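Local coordinates for protein enoyl-CoA hydratase/isomerase (Shewanella pealeana, PDB 4KPK) that probably acts as an isomerase or hydratase on acyl-CoA thioesters, with a crotonase-like fold, at residues A[61-64]-A[65-69]; A[148-151]-A[152-156]. All coordinates share one frame; numbering follows the deposited sequence.

Contact 1 (A[61-64]-A[65-69]); sequences NAFD and EVMIS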
loop_
_atom_site.group_PDB
_atom_site.type_symbol
_atom_site.label_atom_id
_atom_site.label_comp_id
_atom_site.label_asym_id
_atom_site.label_seq_id
_atom_site.Cartn_x
_atom_site.Cartn_y
_atom_site.Cartn_z
ATOM N N ASN A 61 -9.543 26.301 15.566
ATOM C CA ASN A 61 -10.121 24.966 15.640
ATOM C C ASN A 61 -9.167 23.976 16.308
ATOM O O ASN A 61 -9.096 22.799 15.927
ATOM C CB ASN A 61 -10.520 24.509 14.233
ATOM C CG ASN A 61 -11.758 25.210 13.753
ATOM O OD1 ASN A 61 -12.582 25.525 14.568
ATOM N ND2 ASN A 61 -11.897 25.438 12.429
ATOM N N ALA A 62 -8.390 24.499 17.250
ATOM C CA ALA A 62 -7.343 23.733 17.872
ATOM C C ALA A 62 -8.026 22.677 18.776
ATOM O O ALA A 62 -9.023 22.959 19.422
ATOM C CB ALA A 62 -6.432 24.643 18.691
ATOM N N PHE A 63 -7.481 21.486 18.823
ATOM C CA PHE A 63 -8.076 20.442 19.635
ATOM C C PHE A 63 -7.715 20.597 21.105
ATOM O O PHE A 63 -6.557 20.801 21.475
ATOM C CB PHE A 63 -7.616 19.063 19.196
ATOM C CG PHE A 63 -8.184 18.608 17.894
ATOM C CD1 PHE A 63 -8.562 19.533 16.886
ATOM C CD2 PHE A 63 -8.306 17.251 17.642
ATOM C CE1 PHE A 63 -9.078 19.094 15.675
ATOM C CE2 PHE A 63 -8.796 16.815 16.419
ATOM C CZ PHE A 63 -9.178 17.743 15.439
ATOM N N ASP A 64 -8.722 20.423 21.929
ATOM C CA ASP A 64 -8.516 20.112 23.330
ATOM C C ASP A 64 -9.487 19.019 23.766
ATOM O O ASP A 64 -10.195 18.442 22.906
ATOM C CB ASP A 64 -8.613 21.398 24.156
ATOM C CG ASP A 64 -9.981 21.974 24.169
ATOM O OD1 ASP A 64 -10.955 21.325 23.686
ATOM O OD2 ASP A 64 -10.087 23.097 24.679
ATOM N N GLU A 65 -9.497 18.707 25.082
ATOM C CA GLU A 65 -10.351 17.616 25.641
ATOM C C GLU A 65 -11.857 17.805 25.370
ATOM O O GLU A 65 -12.644 16.871 25.146
ATOM C CB GLU A 65 -10.030 17.424 27.145
ATOM C CG GLU A 65 -10.577 18.476 28.101
ATOM C CD GLU A 65 -9.946 19.902 28.096
ATOM O OE1 GLU A 65 -9.069 20.314 27.289
ATOM O OE2 GLU A 65 -10.396 20.665 28.957
ATOM N N VAL A 66 -12.258 19.034 25.373
ATOM C CA VAL A 66 -13.620 19.363 25.107
ATOM C C VAL A 66 -13.984 19.091 23.623
ATOM O O VAL A 66 -14.960 18.440 23.379
ATOM C CB VAL A 66 -13.897 20.843 25.518
ATOM C CG1 VAL A 66 -15.262 21.313 25.012
ATOM C CG2 VAL A 66 -13.792 21.018 27.035
HETATM N N MSE A 67 -13.215 19.616 22.660
HETATM C CA MSE A 67 -13.387 19.301 21.229
HETATM C C MSE A 67 -13.459 17.814 20.993
HETATM O O MSE A 67 -14.325 17.366 20.278
HETATM C CB MSE A 67 -12.214 19.787 20.426
HETATM C CG MSE A 67 -12.252 19.445 18.943
HETATM SE SE MSE A 67 -12.923 21.037 17.979
HETATM C CE MSE A 67 -11.388 22.200 18.196
ATOM N N ILE A 68 -12.518 17.078 21.563
ATOM C CA ILE A 68 -12.449 15.614 21.421
ATOM C C ILE A 68 -13.790 15.049 21.863
ATOM O O ILE A 68 -14.432 14.316 21.120
ATOM C CB ILE A 68 -11.318 14.967 22.277
ATOM C CG1 ILE A 68 -9.907 15.421 21.845
ATOM C CG2 ILE A 68 -11.399 13.463 22.278
ATOM C CD1 ILE A 68 -9.733 15.517 20.371
ATOM N N SER A 69 -14.249 15.472 23.035
ATOM C CA SER A 69 -15.450 14.871 23.616
ATOM C C SER A 69 -16.706 15.255 22.865
ATOM O O SER A 69 -17.620 14.428 22.617
ATOM C CB SER A 69 -15.574 15.224 25.107
ATOM O OG SER A 69 -16.939 15.281 25.475
#

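Contact 2 (A[148-151]-A[152-156]); sequences GALG and LICCS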
loop_
_atom_site.group_PDB
_atom_site.type_symbol
_atom_site.label_atom_id
_atom_site.label_comp_id
_atom_site.label_asym_id
_atom_site.label_seq_id
_atom_site.Cartn_x
_atom_site.Cartn_y
_atom_site.Cartn_z
ATOM N N GLY A 148 -4.280 16.079 15.409
ATOM C CA GLY A 148 -5.301 15.011 15.324
ATOM C C GLY A 148 -6.212 15.108 14.099
ATOM O O GLY A 148 -6.918 14.123 13.753
ATOM N N ALA A 149 -6.210 16.300 13.450
ATOM C CA ALA A 149 -7.020 16.568 12.252
ATOM C C ALA A 149 -6.637 15.673 11.115
ATOM O O ALA A 149 -7.477 15.142 10.425
ATOM C CB ALA A 149 -6.888 18.029 11.817
ATOM N N LEU A 150 -5.346 15.470 10.936
ATOM C CA LEU A 150 -4.904 14.517 9.972
ATOM C C LEU A 150 -5.485 13.133 10.235
ATOM O O LEU A 150 -5.837 12.443 9.268
ATOM C CB LEU A 150 -3.411 14.474 9.960
ATOM C CG LEU A 150 -2.785 13.661 8.833
ATOM C CD1 LEU A 150 -3.238 14.112 7.461
ATOM C CD2 LEU A 150 -1.280 13.802 8.981
ATOM N N GLY A 151 -5.639 12.736 11.507
ATOM C CA GLY A 151 -6.251 11.428 11.822
ATOM C C GLY A 151 -7.694 11.376 11.385
ATOM O O GLY A 151 -8.151 10.484 10.685
ATOM N N LEU A 152 -8.451 12.364 11.755
ATOM C CA LEU A 152 -9.786 12.435 11.221
ATOM C C LEU A 152 -9.843 12.311 9.730
ATOM O O LEU A 152 -10.711 11.632 9.203
ATOM C CB LEU A 152 -10.462 13.762 11.598
ATOM C CG LEU A 152 -10.567 14.027 13.126
ATOM C CD1 LEU A 152 -11.199 15.381 13.282
ATOM C CD2 LEU A 152 -11.330 12.968 13.916
ATOM N N ILE A 153 -8.985 13.026 9.020
ATOM C CA ILE A 153 -9.015 12.964 7.556
ATOM C C ILE A 153 -8.710 11.555 7.090
ATOM O O ILE A 153 -9.416 10.978 6.297
ATOM C CB ILE A 153 -7.975 13.925 6.954
ATOM C CG1 ILE A 153 -8.438 15.334 7.210
ATOM C CG2 ILE A 153 -7.760 13.583 5.486
ATOM C CD1 ILE A 153 -7.316 16.336 7.190
ATOM N N CYS A 154 -7.673 10.972 7.647
ATOM C CA CYS A 154 -7.380 9.566 7.398
ATOM C C CYS A 154 -8.404 8.551 7.852
ATOM O O CYS A 154 -8.354 7.426 7.374
ATOM C CB CYS A 154 -5.997 9.208 7.906
ATOM S SG CYS A 154 -4.865 10.172 6.882
ATOM N N CYS A 155 -9.348 8.953 8.699
ATOM C CA CYS A 155 -10.431 8.087 9.148
ATOM C C CYS A 155 -11.666 8.204 8.255
ATOM O O CYS A 155 -12.562 7.367 8.323
ATOM C CB CYS A 155 -10.770 8.381 10.612
ATOM S SG CYS A 155 -9.547 7.688 11.719
ATOM N N SER A 156 -11.693 9.226 7.410
ATOM C CA SER A 156 -12.856 9.505 6.565
ATOM C C SER A 156 -12.772 8.684 5.328
ATOM O O SER A 156 -11.711 8.290 4.940
ATOM C CB SER A 156 -12.926 10.975 6.202
ATOM O OG SER A 156 -13.053 11.746 7.398
#

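Contact 1 (A[61-64]-A[65-69])
D64 caps the N-terminus of helix 65-80 by turning back onto M67, at the point where the loop following strand 49-54 runs into that helix. Its OD1 accepts from M67 N at 3.0 Å, an almost straight bond (171°) that meets the oxygen nearly along its C-O axis. The torsion that allows this places CG between the backbone N and the carbonyl carbon (chi1 67°). The carboxylate sits directly on CB, short enough for OD1 to turn back onto M67 N while OD2 is hydrogen-bonded to Y40 OH, and its negative charge probably also interacts favourably with the positive N-terminal end of the helix dipole. D64 O accepts from I68 N at 3.0 Å. With an alanine here, M67 N would probably lose its capping acceptor and Y40 OH its carboxylate partner. Ahead of the cap, the F63 ring gives the helix an apolar support: M67 CG lies 4.2 Å above one face, offset toward the rim, while I68 CD1 comes obliquely to F63 CD2 at 3.5 Å. The selenium of M67, a selenomethionine, sits 5.3 Å from the ring centroid, 32° off its normal. The side-chain N-cap, with a Met-aromatic contact beside it, marks the entry to helix 65-80 in a crotonase-like fold.

Contact 2 (A[148-151]-A[152-156])
G148 O accepts from L152 N in helix 148-155, the connecting helix of the beta-alpha-beta unit between strands 137-141 and 158-161 of the crotonase-like core. Three i to i+4 backbone bonds are regular here, from L152 N to G148 O, from I153 N to A149 O and from C154 N to L150 O, the last of them 2.9 Å long and nearly straight at 175°. The tight part lies close to the backbone. I153 CG1 stands beside its own backbone N, anti to the carbonyl carbon (chi1 -70°), which brings it back to 3.4 Å from A149 O; its branched side chain then fits against T139 and V141 of the strand. L152, a long apolar residue, fills the side toward helix 113-132 with M127 and L130, whereas the small A149 suits the approach of F96 and S97. Looser is the side of L150 and C154, where CD1 and SG are 4.3 Å apart; this side is not left to solvent, for V185 and I214 touch both residues and R192 of the second subunit packs on C154. G148 is the more open end, only partly exposed. Farther along, C155 N reaches G151 O at 2.8 Å, but the bond is weak, bent to 123°.

How the contacts relate
From the N terminus, the chain leaves strand 49-54 and enters contact 1, which closes the short turn from 61-64 into helix 65-80. It then passes through strand 86-91, helices 102-109 and 113-132 and strand 137-141 before contact 2 joins successive turns of helix 148-155. The two local contacts follow in series, neither enclosing nor crossing the other, with centres about 14 Å apart. They nevertheless meet in space: F63 CZ packs 3.8 Å from L152 CD1, and F63 CE2 lies 3.9 Å from G148 C. Helix 113-132 also touches I68 in contact 1 and L152 in contact 2, so it borders apolar side chains of both.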